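Local structure of uncharacterized protein SPOA0173 (3EYT) at residues L9-Q12 with Q13-N16; M38-P41 with G42-M45; H46-P49 with L50-V54; A77-P80 with I81-K84; R108-A112 with Y113-G117. The protein is of unknown function but has a thioredoxin-like fold of the AhpC/TSA family, and so may act as an oxidoreductase with antioxidant activity. All coordinates share one frame; numbering follows the deposited sequence.

Contact 1 of 5, residues L9-Q12 with Q13-N16; sequences LQIQ and QWFN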
loop_
_atom_site.group_PDB
_atom_site.type_symbol
_atom_site.label_atom_id
_atom_site.label_comp_id
_atom_site.label_asym_id
_atom_site.label_seq_id
_atom_site.Cartn_x
_atom_site.Cartn_y
_atom_site.Cartn_z
ATOM N N LEU C 9 16.138 3.996 -16.781
ATOM C CA LEU C 9 15.224 3.446 -15.774
ATOM C C LEU C 9 14.733 4.575 -14.877
ATOM O O LEU C 9 15.521 5.448 -14.476
ATOM C CB LEU C 9 15.935 2.370 -14.948
ATOM C CG LEU C 9 16.507 1.174 -15.718
ATOM C CD1 LEU C 9 17.186 0.163 -14.755
ATOM C CD2 LEU C 9 15.440 0.487 -16.543
ATOM N N GLN C 10 13.443 4.610 -14.616
ATOM C CA GLN C 10 12.914 5.556 -13.628
ATOM C C GLN C 10 12.378 4.741 -12.462
ATOM O O GLN C 10 11.304 4.155 -12.532
ATOM C CB GLN C 10 11.830 6.458 -14.240
ATOM C CG GLN C 10 12.291 7.237 -15.516
ATOM C CD GLN C 10 11.128 8.011 -16.138
ATOM O OE1 GLN C 10 10.583 8.937 -15.541
ATOM N NE2 GLN C 10 10.722 7.599 -17.318
ATOM N N ILE C 11 13.170 4.691 -11.400
ATOM C CA ILE C 11 12.985 3.773 -10.296
ATOM C C ILE C 11 12.719 4.582 -9.040
ATOM O O ILE C 11 13.301 5.660 -8.852
ATOM C CB ILE C 11 14.294 2.945 -10.051
ATOM C CG1 ILE C 11 14.678 2.131 -11.303
ATOM C CG2 ILE C 11 14.160 2.024 -8.836
ATOM C CD1 ILE C 11 13.517 1.268 -11.840
ATOM N N GLN C 12 11.819 4.069 -8.194
ATOM C CA GLN C 12 11.451 4.705 -6.931
ATOM C C GLN C 12 12.337 4.182 -5.774
ATOM O O GLN C 12 12.758 4.948 -4.866
ATOM C CB GLN C 12 9.990 4.401 -6.656
ATOM C CG GLN C 12 9.444 5.023 -5.386
ATOM C CD GLN C 12 8.700 3.982 -4.575
ATOM O OE1 GLN C 12 7.490 3.723 -4.766
ATOM N NE2 GLN C 12 9.419 3.349 -3.686
ATOM N N GLN C 13 12.599 2.876 -5.803
ATOM C CA GLN C 13 13.534 2.272 -4.875
ATOM C C GLN C 13 14.021 0.920 -5.390
ATOM O O GLN C 13 13.378 0.308 -6.234
ATOM C CB GLN C 13 12.870 2.093 -3.521
ATOM C CG GLN C 13 11.744 1.110 -3.491
ATOM C CD GLN C 13 11.199 1.022 -2.081
ATOM O OE1 GLN C 13 11.776 0.350 -1.257
ATOM N NE2 GLN C 13 10.131 1.759 -1.790
ATOM N N TRP C 14 15.135 0.456 -4.845
ATOM C CA TRP C 14 15.793 -0.786 -5.248
ATOM C C TRP C 14 15.799 -1.771 -4.086
ATOM O O TRP C 14 15.971 -1.366 -2.939
ATOM C CB TRP C 14 17.251 -0.475 -5.621
ATOM C CG TRP C 14 17.392 0.044 -7.030
ATOM C CD1 TRP C 14 17.558 1.354 -7.416
ATOM C CD2 TRP C 14 17.354 -0.732 -8.248
ATOM N NE1 TRP C 14 17.657 1.429 -8.798
ATOM C CE2 TRP C 14 17.532 0.175 -9.329
ATOM C CE3 TRP C 14 17.244 -2.105 -8.528
ATOM C CZ2 TRP C 14 17.560 -0.239 -10.659
ATOM C CZ3 TRP C 14 17.265 -2.521 -9.871
ATOM C CH2 TRP C 14 17.422 -1.583 -10.915
ATOM N N PHE C 15 15.572 -3.044 -4.386
ATOM C CA PHE C 15 15.807 -4.133 -3.429
ATOM C C PHE C 15 17.007 -4.948 -3.911
ATOM O O PHE C 15 17.242 -5.057 -5.110
ATOM C CB PHE C 15 14.560 -5.032 -3.309
ATOM C CG PHE C 15 13.392 -4.371 -2.600
ATOM C CD1 PHE C 15 13.322 -4.351 -1.208
ATOM C CD2 PHE C 15 12.366 -3.779 -3.324
ATOM C CE1 PHE C 15 12.242 -3.710 -0.553
ATOM C CE2 PHE C 15 11.286 -3.173 -2.692
ATOM C CZ PHE C 15 11.225 -3.130 -1.294
ATOM N N ASN C 16 17.776 -5.516 -2.983
ATOM C CA ASN C 16 18.905 -6.369 -3.335
ATOM C C ASN C 16 19.931 -5.594 -4.117
ATOM O O ASN C 16 20.499 -6.127 -5.037
ATOM C CB ASN C 16 18.502 -7.596 -4.192
ATOM C CG ASN C 16 17.440 -8.451 -3.555
ATOM O OD1 ASN C 16 17.362 -8.534 -2.331
ATOM N ND2 ASN C 16 16.622 -9.128 -4.389
#

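Contact 2 of 5, residues M38-P41 with G42-M45; sequences MLCP and GCVM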
loop_
_atom_site.group_PDB
_atom_site.type_symbol
_atom_site.label_atom_id
_atom_site.label_comp_id
_atom_site.label_asym_id
_atom_site.label_seq_id
_atom_site.Cartn_x
_atom_site.Cartn_y
_atom_site.Cartn_z
HETATM N N MSE C 38 4.081 -8.832 -8.942
HETATM C CA MSE C 38 4.194 -9.933 -7.989
HETATM C C MSE C 38 2.930 -10.795 -7.926
HETATM O O MSE C 38 3.021 -11.975 -7.649
HETATM C CB MSE C 38 4.577 -9.401 -6.608
HETATM C CG MSE C 38 3.520 -8.466 -6.021
HETATM SE SE MSE C 38 4.082 -7.841 -4.254
HETATM C CE MSE C 38 3.461 -9.399 -3.198
ATOM N N LEU C 39 1.757 -10.223 -8.195
ATOM C CA LEU C 39 0.516 -11.006 -8.171
ATOM C C LEU C 39 0.045 -11.528 -9.551
ATOM O O LEU C 39 -1.069 -12.039 -9.701
ATOM C CB LEU C 39 -0.607 -10.197 -7.474
ATOM C CG LEU C 39 -0.338 -9.683 -6.053
ATOM C CD1 LEU C 39 -1.607 -9.013 -5.525
ATOM C CD2 LEU C 39 0.091 -10.840 -5.105
ATOM N N CYS C 40 0.900 -11.434 -10.553
ATOM C CA CYS C 40 0.536 -11.895 -11.878
ATOM C C CYS C 40 0.953 -13.358 -12.027
ATOM O O CYS C 40 2.127 -13.682 -11.895
ATOM C CB CYS C 40 1.191 -10.982 -12.903
ATOM S SG CYS C 40 1.438 -11.663 -14.548
ATOM N N PRO C 41 -0.019 -14.257 -12.256
ATOM C CA PRO C 41 0.322 -15.688 -12.203
ATOM C C PRO C 41 1.399 -16.086 -13.212
ATOM O O PRO C 41 2.258 -16.909 -12.884
ATOM C CB PRO C 41 -1.017 -16.406 -12.469
ATOM C CG PRO C 41 -2.058 -15.404 -12.065
ATOM C CD PRO C 41 -1.469 -14.031 -12.373
ATOM N N GLY C 42 1.403 -15.482 -14.407
ATOM C CA GLY C 42 2.422 -15.819 -15.421
ATOM C C GLY C 42 3.819 -15.364 -15.014
ATOM O O GLY C 42 4.800 -16.027 -15.344
ATOM N N CYS C 43 3.926 -14.233 -14.317
ATOM C CA CYS C 43 5.211 -13.784 -13.759
ATOM C C CYS C 43 5.772 -14.764 -12.733
ATOM O O CYS C 43 6.967 -15.039 -12.701
ATOM C CB CYS C 43 5.056 -12.404 -13.084
ATOM S SG CYS C 43 4.673 -11.099 -14.281
ATOM N N VAL C 44 4.895 -15.279 -11.876
ATOM C CA VAL C 44 5.319 -16.179 -10.811
ATOM C C VAL C 44 5.679 -17.551 -11.424
ATOM O O VAL C 44 6.723 -18.122 -11.144
ATOM C CB VAL C 44 4.214 -16.284 -9.688
ATOM C CG1 VAL C 44 4.501 -17.415 -8.691
ATOM C CG2 VAL C 44 4.082 -14.942 -8.962
HETATM N N MSE C 45 4.813 -18.044 -12.295
HETATM C CA MSE C 45 4.979 -19.365 -12.852
HETATM C C MSE C 45 6.140 -19.427 -13.852
HETATM O O MSE C 45 6.849 -20.423 -13.876
HETATM C CB MSE C 45 3.692 -19.793 -13.532
HETATM C CG MSE C 45 3.725 -21.248 -13.993
HETATM SE SE MSE C 45 1.963 -21.903 -14.532
HETATM C CE MSE C 45 0.888 -21.180 -13.056
#

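Contact 3 of 5, residues H46-P49 with L50-V54; sequences HGIP and LAQKV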
loop_
_atom_site.group_PDB
_atom_site.type_symbol
_atom_site.label_atom_id
_atom_site.label_comp_id
_atom_site.label_asym_id
_atom_site.label_seq_id
_atom_site.Cartn_x
_atom_site.Cartn_y
_atom_site.Cartn_z
ATOM N N HIS C 46 6.329 -18.371 -14.660
ATOM C CA HIS C 46 7.269 -18.413 -15.803
ATOM C C HIS C 46 8.350 -17.321 -15.863
ATOM O O HIS C 46 9.499 -17.616 -16.138
ATOM C CB HIS C 46 6.495 -18.394 -17.133
ATOM C CG HIS C 46 5.473 -19.480 -17.243
ATOM N ND1 HIS C 46 4.116 -19.226 -17.267
ATOM C CD2 HIS C 46 5.605 -20.830 -17.270
ATOM C CE1 HIS C 46 3.456 -20.370 -17.323
ATOM N NE2 HIS C 46 4.336 -21.360 -17.333
ATOM N N GLY C 47 7.964 -16.070 -15.656
ATOM C CA GLY C 47 8.847 -14.932 -15.922
ATOM C C GLY C 47 9.995 -14.864 -14.947
ATOM O O GLY C 47 11.158 -14.762 -15.339
ATOM N N ILE C 48 9.656 -14.892 -13.664
ATOM C CA ILE C 48 10.652 -14.878 -12.608
ATOM C C ILE C 48 11.543 -16.157 -12.670
ATOM O O ILE C 48 12.759 -16.044 -12.642
ATOM C CB ILE C 48 9.975 -14.639 -11.230
ATOM C CG1 ILE C 48 9.622 -13.142 -11.086
ATOM C CG2 ILE C 48 10.897 -15.021 -10.104
ATOM C CD1 ILE C 48 8.570 -12.903 -10.041
ATOM N N PRO C 49 10.950 -17.363 -12.803
ATOM C CA PRO C 49 11.867 -18.510 -12.938
ATOM C C PRO C 49 12.781 -18.392 -14.147
ATOM O O PRO C 49 13.924 -18.810 -14.077
ATOM C CB PRO C 49 10.925 -19.716 -13.077
ATOM C CG PRO C 49 9.693 -19.277 -12.319
ATOM C CD PRO C 49 9.548 -17.801 -12.685
ATOM N N LEU C 50 12.303 -17.789 -15.236
ATOM C CA LEU C 50 13.193 -17.559 -16.391
ATOM C C LEU C 50 14.355 -16.615 -16.048
ATOM O O LEU C 50 15.498 -16.885 -16.394
ATOM C CB LEU C 50 12.411 -17.034 -17.597
ATOM C CG LEU C 50 13.234 -16.639 -18.826
ATOM C CD1 LEU C 50 14.005 -17.846 -19.404
ATOM C CD2 LEU C 50 12.338 -15.992 -19.909
ATOM N N ALA C 51 14.056 -15.504 -15.358
ATOM C CA ALA C 51 15.095 -14.556 -14.980
ATOM C C ALA C 51 16.157 -15.234 -14.092
ATOM O O ALA C 51 17.354 -14.976 -14.253
ATOM C CB ALA C 51 14.497 -13.337 -14.286
ATOM N N GLN C 52 15.724 -16.102 -13.188
ATOM C CA GLN C 52 16.650 -16.826 -12.327
ATOM C C GLN C 52 17.534 -17.829 -13.076
ATOM O O GLN C 52 18.679 -18.049 -12.685
ATOM C CB GLN C 52 15.887 -17.509 -11.200
ATOM C CG GLN C 52 15.214 -16.513 -10.270
ATOM C CD GLN C 52 14.526 -17.173 -9.116
ATOM O OE1 GLN C 52 13.613 -17.963 -9.302
ATOM N NE2 GLN C 52 14.937 -16.838 -7.919
ATOM N N LYS C 53 16.996 -18.418 -14.143
ATOM C CA LYS C 53 17.768 -19.318 -15.032
ATOM C C LYS C 53 18.830 -18.552 -15.774
ATOM O O LYS C 53 19.972 -18.994 -15.840
ATOM C CB LYS C 53 16.847 -20.027 -16.035
ATOM C CG LYS C 53 16.059 -21.159 -15.403
ATOM C CD LYS C 53 14.993 -21.669 -16.336
ATOM C CE LYS C 53 14.320 -22.879 -15.731
ATOM N NZ LYS C 53 13.095 -23.263 -16.499
ATOM N N VAL C 54 18.444 -17.386 -16.319
ATOM C CA VAL C 54 19.399 -16.509 -16.982
ATOM C C VAL C 54 20.509 -16.137 -16.012
ATOM O O VAL C 54 21.700 -16.219 -16.364
ATOM C CB VAL C 54 18.705 -15.246 -17.566
ATOM C CG1 VAL C 54 19.733 -14.247 -18.118
ATOM C CG2 VAL C 54 17.673 -15.676 -18.670
#

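Contact 4 of 5, residues A77-P80 with I81-K84; sequences AMTP and ISLK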
loop_
_atom_site.group_PDB
_atom_site.type_symbol
_atom_site.label_atom_id
_atom_site.label_comp_id
_atom_site.label_asym_id
_atom_site.label_seq_id
_atom_site.Cartn_x
_atom_site.Cartn_y
_atom_site.Cartn_z
ATOM N N ALA C 77 -2.255 -3.442 -3.467
ATOM C CA ALA C 77 -2.010 -4.832 -3.109
ATOM C C ALA C 77 -0.549 -5.220 -3.283
ATOM O O ALA C 77 -0.140 -6.273 -2.766
ATOM C CB ALA C 77 -2.831 -5.721 -3.971
HETATM N N MSE C 78 0.205 -4.397 -4.034
HETATM C CA MSE C 78 1.540 -4.741 -4.522
HETATM C C MSE C 78 2.546 -3.638 -4.175
HETATM O O MSE C 78 3.421 -3.328 -4.986
HETATM C CB MSE C 78 1.521 -4.940 -6.032
HETATM C CG MSE C 78 0.521 -6.031 -6.499
HETATM SE SE MSE C 78 0.966 -6.635 -8.253
HETATM C CE MSE C 78 -0.815 -6.524 -9.047
ATOM N N THR C 79 2.416 -3.053 -2.977
ATOM C CA THR C 79 3.308 -1.975 -2.555
ATOM C C THR C 79 4.684 -2.564 -2.115
ATOM O O THR C 79 4.825 -3.799 -1.942
ATOM C CB THR C 79 2.700 -1.198 -1.370
ATOM O OG1 THR C 79 2.741 -2.039 -0.202
ATOM C CG2 THR C 79 1.247 -0.763 -1.642
ATOM N N PRO C 80 5.695 -1.703 -1.918
ATOM C CA PRO C 80 7.012 -2.236 -1.586
ATOM C C PRO C 80 7.070 -3.138 -0.342
ATOM O O PRO C 80 7.916 -4.053 -0.309
ATOM C CB PRO C 80 7.861 -0.959 -1.390
ATOM C CG PRO C 80 7.290 0.001 -2.458
ATOM C CD PRO C 80 5.763 -0.253 -2.297
ATOM N N ILE C 81 6.225 -2.904 0.671
ATOM C CA ILE C 81 6.275 -3.792 1.870
ATOM C C ILE C 81 5.873 -5.212 1.425
ATOM O O ILE C 81 6.444 -6.212 1.874
ATOM C CB ILE C 81 5.412 -3.285 3.046
ATOM C CG1 ILE C 81 5.580 -4.163 4.282
ATOM C CG2 ILE C 81 3.924 -3.218 2.681
ATOM C CD1 ILE C 81 4.867 -3.630 5.482
ATOM N N SER C 82 4.913 -5.291 0.506
ATOM C CA SER C 82 4.505 -6.589 -0.040
ATOM C C SER C 82 5.549 -7.236 -0.924
ATOM O O SER C 82 5.768 -8.459 -0.864
ATOM C CB SER C 82 3.168 -6.472 -0.767
ATOM O OG SER C 82 2.114 -6.328 0.175
ATOM N N LEU C 83 6.175 -6.426 -1.773
ATOM C CA LEU C 83 7.253 -6.870 -2.652
ATOM C C LEU C 83 8.443 -7.408 -1.891
ATOM O O LEU C 83 8.993 -8.426 -2.280
ATOM C CB LEU C 83 7.741 -5.717 -3.555
ATOM C CG LEU C 83 8.866 -6.112 -4.536
ATOM C CD1 LEU C 83 8.386 -7.212 -5.490
ATOM C CD2 LEU C 83 9.374 -4.905 -5.318
ATOM N N LYS C 84 8.853 -6.711 -0.819
ATOM C CA LYS C 84 9.964 -7.172 0.032
ATOM C C LYS C 84 9.732 -8.622 0.525
ATOM O O LYS C 84 10.632 -9.470 0.446
ATOM C CB LYS C 84 10.140 -6.218 1.229
ATOM C CG LYS C 84 11.497 -6.363 1.912
ATOM C CD LYS C 84 11.613 -5.395 3.073
ATOM C CE LYS C 84 13.038 -5.363 3.551
ATOM N NZ LYS C 84 13.001 -5.491 5.023
HETATM O O HOH W 1 0.920 -4.056 -0.592
#

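Contact 5 of 5, residues R108-A112 with Y113-G117; sequences RTMAA and YQMRG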
loop_
_atom_site.group_PDB
_atom_site.type_symbol
_atom_site.label_atom_id
_atom_site.label_comp_id
_atom_site.label_asym_id
_atom_site.label_seq_id
_atom_site.Cartn_x
_atom_site.Cartn_y
_atom_site.Cartn_z
ATOM N N ARG C 108 6.206 4.600 -14.877
ATOM C CA ARG C 108 6.914 5.440 -15.867
ATOM C C ARG C 108 7.825 4.652 -16.812
ATOM O O ARG C 108 7.841 4.915 -18.033
ATOM C CB ARG C 108 7.711 6.571 -15.187
ATOM C CG ARG C 108 6.815 7.510 -14.386
ATOM C CD ARG C 108 7.480 8.811 -14.035
ATOM N NE ARG C 108 7.984 9.504 -15.213
ATOM C CZ ARG C 108 7.324 10.456 -15.872
ATOM N NH1 ARG C 108 6.117 10.854 -15.474
ATOM N NH2 ARG C 108 7.880 11.017 -16.931
ATOM N N THR C 109 8.606 3.727 -16.261
ATOM C CA THR C 109 9.545 2.958 -17.111
ATOM C C THR C 109 8.776 2.011 -18.034
ATOM O O THR C 109 9.078 1.872 -19.246
ATOM C CB THR C 109 10.548 2.168 -16.250
ATOM O OG1 THR C 109 11.093 3.050 -15.268
ATOM C CG2 THR C 109 11.669 1.553 -17.089
HETATM N N MSE C 110 7.758 1.376 -17.470
HETATM C CA MSE C 110 6.884 0.544 -18.282
HETATM C C MSE C 110 6.303 1.291 -19.496
HETATM O O MSE C 110 6.332 0.755 -20.608
HETATM C CB MSE C 110 5.710 0.017 -17.437
HETATM C CG MSE C 110 4.937 -1.080 -18.177
HETATM SE SE MSE C 110 3.393 -1.731 -17.174
HETATM C CE MSE C 110 2.771 -3.001 -18.520
ATOM N N ALA C 111 5.782 2.501 -19.279
ATOM C CA ALA C 111 5.262 3.333 -20.370
ATOM C C ALA C 111 6.360 3.743 -21.328
ATOM O O ALA C 111 6.166 3.673 -22.527
ATOM C CB ALA C 111 4.517 4.573 -19.832
ATOM N N ALA C 112 7.520 4.166 -20.809
ATOM C CA ALA C 112 8.653 4.554 -21.661
ATOM C C ALA C 112 9.055 3.427 -22.614
ATOM O O ALA C 112 9.437 3.687 -23.760
ATOM C CB ALA C 112 9.881 4.969 -20.801
ATOM N N TYR C 113 8.929 2.183 -22.153
ATOM C CA TYR C 113 9.312 1.043 -22.959
ATOM C C TYR C 113 8.192 0.507 -23.853
ATOM O O TYR C 113 8.425 -0.440 -24.621
ATOM C CB TYR C 113 9.898 -0.089 -22.088
ATOM C CG TYR C 113 11.372 0.099 -21.800
ATOM C CD1 TYR C 113 11.803 0.971 -20.782
ATOM C CD2 TYR C 113 12.338 -0.561 -22.547
ATOM C CE1 TYR C 113 13.153 1.182 -20.543
ATOM C CE2 TYR C 113 13.685 -0.381 -22.299
ATOM C CZ TYR C 113 14.092 0.491 -21.300
ATOM O OH TYR C 113 15.439 0.687 -21.061
ATOM N N GLN C 114 7.004 1.093 -23.725
ATOM C CA GLN C 114 5.808 0.670 -24.467
ATOM C C GLN C 114 5.507 -0.825 -24.201
ATOM O O GLN C 114 5.178 -1.579 -25.121
ATOM C CB GLN C 114 6.007 0.957 -25.973
ATOM C CG GLN C 114 6.448 2.414 -26.216
ATOM C CD GLN C 114 6.737 2.721 -27.680
ATOM O OE1 GLN C 114 7.780 2.361 -28.207
ATOM N NE2 GLN C 114 5.806 3.375 -28.326
HETATM N N MSE C 115 5.611 -1.247 -22.944
HETATM C CA MSE C 115 5.363 -2.665 -22.637
HETATM C C MSE C 115 3.893 -2.964 -22.747
HETATM O O MSE C 115 3.047 -2.097 -22.510
HETATM C CB MSE C 115 5.917 -3.030 -21.253
HETATM C CG MSE C 115 7.382 -2.701 -21.147
HETATM SE SE MSE C 115 7.968 -3.326 -19.355
HETATM C CE MSE C 115 9.742 -2.485 -19.300
ATOM N N ARG C 116 3.584 -4.190 -23.140
ATOM C CA ARG C 116 2.198 -4.617 -23.362
ATOM C C ARG C 116 1.586 -5.230 -22.114
ATOM O O ARG C 116 0.380 -5.449 -22.054
ATOM C CB ARG C 116 2.137 -5.634 -24.502
ATOM C CG ARG C 116 2.616 -5.083 -25.848
ATOM C CD ARG C 116 2.480 -6.145 -26.931
ATOM N NE ARG C 116 1.078 -6.304 -27.348
ATOM C CZ ARG C 116 0.424 -5.491 -28.187
ATOM N NH1 ARG C 116 1.029 -4.435 -28.730
ATOM N NH2 ARG C 116 -0.849 -5.736 -28.489
ATOM N N GLY C 117 2.412 -5.538 -21.120
ATOM C CA GLY C 117 1.881 -6.210 -19.924
ATOM C C GLY C 117 3.057 -6.890 -19.276
ATOM O O GLY C 117 4.227 -6.568 -19.597
#

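Contact 1 of 5, residues L9-Q12 with Q13-N16
Ile-11 lays its CG2 methyl over one face of the Trp-14 indole. The methyl carbon stands 3.8 Å from the centroid of the five-membered ring of Trp-14 and 19° off the ring normal, a CH-pi contact placed toward the rim, with CG2 of Ile-11 and NE1 of Trp-14 3.5 Å apart. CG1, the other branch of Ile-11, reaches the six-membered ring, 3.8 Å from CZ2 of Trp-14. A beta-branched residue suits this place because its two arms span both rings of the indole. Leu-9 meets the same ring differently: its CD1 lies at the edge, near the ring plane, 4.1 Å from Trp-14 CZ2. CG2 of Ile-11 lies opposite its backbone N (CG1 has chi1 -60°), a setting that carries the methyl past the corner to the indole. The chain turns that corner at Gln-12, where strand 11-15, an outermost strand of the thioredoxin-like sheet within this chain, is broken. Outside the pair, Trp-14 NE1 has a weak hydrogen bond to Asp-20, and the indole packs on Leu-21 and Pro-95. Ile-11 rests on Leu-68 of strand 63-69, while backbone bonds from Gln-12, Gln-13 and Phe-15 to Val-98 and Val-96 of strand 96-99 tie the chain to the sheet.

Contact 2 of 5, residues M38-P41 with G42-M45
Cys-40 and Cys-43 bring their sulfurs to 3.3 Å (SG to SG), too long for a disulfide, so the two are modelled as free thiols. From CB outward, Cys-40 first meets Cys-43, its CB lying 3.7 Å from Cys-43 SG. With chi1 at 157° the SG then swings away from the Cys-40 backbone N and in front of the first turn, where it accepts from Cys-43 N at 3.6 Å (N-H...S 157°). Cys-40 is thus the N-cap of helix 41-57, and its sulfur caps the first turn. The spacing matches the CxxC pattern of thioredoxin-type proteins. Pro-41 suits the first turn, which asks no N-H of it, and its O accepts from Met-45 N at 2.9 Å; Cys-40 O takes Val-44 N at 3.2 Å. Val-44 turns CG2 back over the loop, 3.4 Å from Met-38 O. Around the pair, Thr-118 touches both cysteines and Pro-119 touches Cys-43. The contact lies where strand 30-36 gives way to helix 41-57, with Met-38 (a selenomethionine) and Val-44 packed on Phe-86 of helix 80-89, and Tyr-90 of the third subunit against Pro-41 and Val-44.

Contact 3 of 5, residues H46-P49 with L50-V54
Helix 41-57, the crossover helix of the beta-alpha-beta unit formed with strands 30-36 and 63-69, is kinked at Pro-49, whose ring nitrogen has no hydrogen to give to the turn before. Across the kink the i to i+4 bonds continue: Leu-50 N donates to His-46 O at 3.0 Å, Ala-51 N to Gly-47 O at 3.0 Å, and Lys-53 N to Pro-49 O at 3.1 Å. The bond from Gln-52 N to Ile-48 O is the straightest of the set, at 163°. Two side chains begin close to carbonyls of the preceding turn: CB of Leu-50 sits 3.3 Å from His-46 O, and CG of Lys-53 3.4 Å from Pro-49 O. The first torsion of Lys-53, chi1 -76°, sets CG beside its own backbone N and so near that oxygen. The buried face uses apolar or small residues: Ile-48 rests on Phe-36, and Ala-51, with only a methyl, fits against Glu-34 of strand 30-36. Leu-50 packs on Glu-140 and Leu-143 of helix 140-151, to which Lys-53 NZ adds a salt bridge with Glu-140. A proline-kinked helix that starts at the CxxC is a familiar feature of the thioredoxin fold.

Contact 4 of 5, residues A77-P80 with I81-K84
Thr-79 holds OG1 between its backbone N and carbonyl carbon (chi1 71°), and Ile-81 places CG2 in the same way, with CG1 opposite its N (chi1 -176°). The two side chains therefore run side by side in one direction, and Thr-79 OG1 comes to 3.3 Å from Ile-81 CG2. Thr-79 is the N-cap of helix 80-89, and its carbonyl starts the helical bonding: O of Thr-79 accepts from Leu-83 N at 3.0 Å, in the carbonyl plane, and more weakly from Ser-82 N. Pro-80 suits the first turn, where its lack of an N-H costs nothing, and its O receives Lys-84 N at 2.9 Å. A water links the capping residue to the helix, accepting from Thr-79 N at 3.0 Å and donating to Ser-82 OG at 2.7 Å. Ser-82, small and polar, suits a buried spot at a subunit boundary: its OG also hydrogen-bonds to Ala-77 O of the third subunit, and Ser-82 of that subunit returns the bond to Ala-77 O here. Ile-81 packs against Ile-81 of the fourth subunit. Within the chain, the helix start lies beside strand 11-15, with Pro-80 on Gln-13 and Phe-15, and Leu-83 on Phe-15. Selenomethionine Met-78 and Leu-83 touch His-69 of strand 63-69, while Ala-77 and Met-78 pack on Leu-39 ahead of helix 41-57.

Contact 5 of 5, residues R108-A112 with Y113-G117
Thr-109 and Met-110 meet the residues that close helix 108-112 in a Schellman motif, with Gln-114 as the residue that leaves helical geometry at positive phi (57°). The backbone bonds come first. Met-115 N turns back to Met-110 O at 3.2 Å and is almost straight (178°), the long-reaching bond of the motif, and Gln-114 N gives to Ala-111 O at 3.0 Å, coming from above the carbonyl plane. Tyr-113 N donates to Thr-109 O at 2.9 Å, with a weaker branch to Met-110 O.

Apolar side chains also meet across the turn. Met-110 and Met-115 are both selenomethionines here. Met-110, extended beyond CG, slants across Met-115, its CG 3.8 Å from Met-115 CB; an unbranched, flexible chain suits this reach round the turn. Met-115 packs on Leu-68, Leu-122 and His-133, and so joins the helix end to the central sheet. Thr-109 runs alongside Tyr-113, and its CG2 methyl lies 3.7 Å from Tyr-113 CD1.

The Tyr-113 ring presents its edge to Thr-109 O, which lies in the ring plane 3.3 Å from CD1 of Tyr-113, while the ring packs on Leu-122 and Ile-124 of strand 120-124. Two side-chain hydroxyls are hydrogen-bonded beyond the turn, Tyr-113 OH to Pro-7 O and Thr-109 OG1 to Gln-10 N.

A last packing contact involves Gly-117, in a backbone conformation that a side chain would strain against the preceding carbonyl: the tip of Met-110 reaches it, CE stopping 3.6 Å from Gly-117 CA.

In the fold
Contacts 2 and 3 follow each other on helix 41-57, the first with paired thiols at its start, the second with turns that run across a proline kink. Helix ends unite contacts 2, 4 and 5, capped by a thiol sulfur in contact 2 and closed by backbone bonds in contact 5, whereas contact 1 is a strand corner held by an indole and aliphatic groups. All five are partly buried: contact 5 buries Met-110, Tyr-113 and Met-115 but exposes Gln-114 and Arg-116; contact 3 buries Ile-48, Ala-51 and Val-54 but exposes His-46 and Lys-53. Contact 1 touches contact 4 through Phe-15 and Gln-13, and contact 5 through Gln-10 and Leu-9. Contacts 2 and 4 meet through Met-38 and Leu-39.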